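PDB 1NLQ: nucleoplasmin-like protein from Drosophila melanogaster, which binds core histones and acts in the ATP-facilitated assembly of regularly spaced nucleosomal arrays, its N-terminal core, the part described here, forming pentameric rings. Local coordinates for residues Leu32-Ile37 / Val79-Ser84. Numbering follows the deposited sequence.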
loop_
_atom_site.group_PDB
_atom_site.type_symbol
_atom_site.label_atom_id
_atom_site.label_comp_id
_atom_site.label_asym_id
_atom_site.label_seq_id
_atom_site.Cartn_x
_atom_site.Cartn_y
_atom_site.Cartn_z
ATOM N N LEU A 32 6.600 7.016 -16.255
ATOM C CA LEU A 32 6.126 5.658 -16.036
ATOM C C LEU A 32 5.978 5.475 -14.535
ATOM O O LEU A 32 6.937 5.649 -13.782
ATOM C CB LEU A 32 7.133 4.643 -16.569
ATOM C CG LEU A 32 6.755 3.177 -16.338
ATOM C CD1 LEU A 32 5.465 2.842 -17.082
ATOM C CD2 LEU A 32 7.883 2.293 -16.817
ATOM N N VAL A 33 4.772 5.143 -14.089
ATOM C CA VAL A 33 4.533 4.941 -12.672
ATOM C C VAL A 33 4.318 3.455 -12.458
ATOM O O VAL A 33 3.443 2.865 -13.077
ATOM C CB VAL A 33 3.272 5.689 -12.193
ATOM C CG1 VAL A 33 3.103 5.503 -10.686
ATOM C CG2 VAL A 33 3.375 7.169 -12.546
ATOM N N ILE A 34 5.128 2.849 -11.603
ATOM C CA ILE A 34 4.976 1.423 -11.341
ATOM C C ILE A 34 4.216 1.248 -10.040
ATOM O O ILE A 34 4.718 1.582 -8.968
ATOM C CB ILE A 34 6.340 0.723 -11.253
ATOM C CG1 ILE A 34 7.066 0.830 -12.597
ATOM C CG2 ILE A 34 6.150 -0.732 -10.877
ATOM C CD1 ILE A 34 6.249 0.357 -13.796
ATOM N N LYS A 35 2.998 0.722 -10.150
ATOM C CA LYS A 35 2.126 0.540 -8.999
ATOM C C LYS A 35 2.221 -0.796 -8.296
ATOM O O LYS A 35 2.152 -0.856 -7.074
ATOM C CB LYS A 35 0.670 0.759 -9.414
ATOM C CG LYS A 35 0.331 2.181 -9.824
ATOM C CD LYS A 35 0.439 3.110 -8.634
ATOM C CE LYS A 35 -0.151 4.483 -8.920
ATOM N NZ LYS A 35 -0.174 5.323 -7.685
ATOM N N GLN A 36 2.361 -1.863 -9.067
ATOM C CA GLN A 36 2.401 -3.200 -8.498
ATOM C C GLN A 36 3.277 -4.166 -9.286
ATOM O O GLN A 36 3.353 -4.104 -10.512
ATOM C CB GLN A 36 0.955 -3.735 -8.412
ATOM C CG GLN A 36 0.805 -5.194 -8.013
ATOM C CD GLN A 36 -0.652 -5.660 -8.007
ATOM O OE1 GLN A 36 -1.293 -5.711 -6.961
ATOM N NE2 GLN A 36 -1.178 -5.990 -9.183
ATOM N N ILE A 37 3.973 -5.034 -8.557
ATOM C CA ILE A 37 4.814 -6.067 -9.153
ATOM C C ILE A 37 4.311 -7.311 -8.446
ATOM O O ILE A 37 4.441 -7.451 -7.231
ATOM C CB ILE A 37 6.313 -5.822 -8.897
ATOM C CG1 ILE A 37 6.721 -4.501 -9.559
ATOM C CG2 ILE A 37 7.134 -6.955 -9.506
ATOM C CD1 ILE A 37 8.197 -4.144 -9.437
ATOM N N VAL A 79 6.560 3.828 -7.538
ATOM C CA VAL A 79 7.693 4.653 -7.914
ATOM C C VAL A 79 7.491 5.183 -9.318
ATOM O O VAL A 79 6.685 4.658 -10.080
ATOM C CB VAL A 79 9.011 3.859 -7.867
ATOM C CG1 VAL A 79 9.288 3.413 -6.454
ATOM C CG2 VAL A 79 8.941 2.661 -8.801
ATOM N N GLU A 80 8.209 6.246 -9.656
ATOM C CA GLU A 80 8.093 6.810 -10.984
ATOM C C GLU A 80 9.415 7.086 -11.661
ATOM O O GLU A 80 10.432 7.334 -11.014
ATOM C CB GLU A 80 7.257 8.085 -10.961
ATOM C CG GLU A 80 7.619 9.084 -9.900
ATOM C CD GLU A 80 6.764 10.329 -10.018
ATOM O OE1 GLU A 80 5.519 10.198 -10.015
ATOM O OE2 GLU A 80 7.333 11.434 -10.122
ATOM N N PHE A 81 9.378 7.024 -12.983
ATOM C CA PHE A 81 10.538 7.261 -13.820
ATOM C C PHE A 81 10.110 8.323 -14.820
ATOM O O PHE A 81 9.178 8.132 -15.598
ATOM C CB PHE A 81 10.933 5.967 -14.519
ATOM C CG PHE A 81 11.162 4.822 -13.571
ATOM C CD1 PHE A 81 10.167 3.873 -13.338
ATOM C CD2 PHE A 81 12.353 4.728 -12.864
ATOM C CE1 PHE A 81 10.362 2.851 -12.408
ATOM C CE2 PHE A 81 12.559 3.714 -11.937
ATOM C CZ PHE A 81 11.562 2.770 -11.703
ATOM N N TYR A 82 10.803 9.452 -14.787
ATOM C CA TYR A 82 10.471 10.583 -15.634
ATOM C C TYR A 82 11.416 10.728 -16.817
ATOM O O TYR A 82 12.631 10.652 -16.662
ATOM C CB TYR A 82 10.511 11.844 -14.773
ATOM C CG TYR A 82 10.202 13.145 -15.474
ATOM C CD1 TYR A 82 8.889 13.519 -15.754
ATOM C CD2 TYR A 82 11.224 14.033 -15.799
ATOM C CE1 TYR A 82 8.602 14.753 -16.336
ATOM C CE2 TYR A 82 10.950 15.264 -16.376
ATOM C CZ TYR A 82 9.637 15.619 -16.640
ATOM O OH TYR A 82 9.373 16.853 -17.192
ATOM N N GLU A 83 10.841 10.922 -17.996
ATOM C CA GLU A 83 11.622 11.113 -19.217
ATOM C C GLU A 83 12.925 10.342 -19.217
ATOM O O GLU A 83 14.009 10.934 -19.262
ATOM C CB GLU A 83 11.930 12.602 -19.406
ATOM C CG GLU A 83 10.713 13.443 -19.698
ATOM C CD GLU A 83 11.042 14.909 -19.843
ATOM O OE1 GLU A 83 10.164 15.663 -20.297
ATOM O OE2 GLU A 83 12.173 15.309 -19.499
ATOM N N SER A 84 12.835 9.021 -19.159
ATOM C CA SER A 84 14.039 8.216 -19.163
ATOM C C SER A 84 13.759 6.816 -19.669
ATOM O O SER A 84 12.624 6.339 -19.628
ATOM C CB SER A 84 14.665 8.182 -17.756
ATOM O OG SER A 84 13.727 7.802 -16.763
#
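Leu-32 and Phe-81 face each other as an antiparallel hydrogen-bonded pair, and the backbone N-H and C=O of each residue are both used within it: Leu-32 N donates to Phe-81 O and Phe-81 N to Leu-32 O, each at 2.9 Å. Two residues further on, Ile-34 N reaches Val-79 O at 2.8 Å. The return bond of this second hydrogen-bonded pair, Val-79 N to Ile-34 O, is weak, stretched to 3.2 Å and bent to 134° at the hydrogen. The carbonyls of Leu-32 and Val-79 each take a CA-H contact as well, from Glu-80 and Val-33 of the intervening non-hydrogen-bonded pair. The backbone of Val-33 instead bonds to His-102, as expected where strand 31-39 is flanked by 97-104 on one side and 74-82 on the other. These strands belong to one of the two antiparallel sheets of the nucleoplasmin β-sandwich. Leu-32, Ile-34, Val-79 and Phe-81 point to the sheet face that meets strand 86-92, where Phe-88 packs on Leu-32 and Ile-34. With CG1 of Ile-34 turned anti to its carbonyl carbon (chi1 -63°), that atom meets the Phe-81 ring at its edge, 3.9 Å from CE1. The same ring meets Phe-6 of a neighbouring subunit, the two ring planes at about 40°. On the other face of the sheet, Val-33 CG2 lies 4.3 Å from Glu-80 CB, while the carboxylate of Glu-80 forms a salt bridge with Lys-31 NZ, which probably offsets the closeness of Glu-4 of that neighbouring subunit.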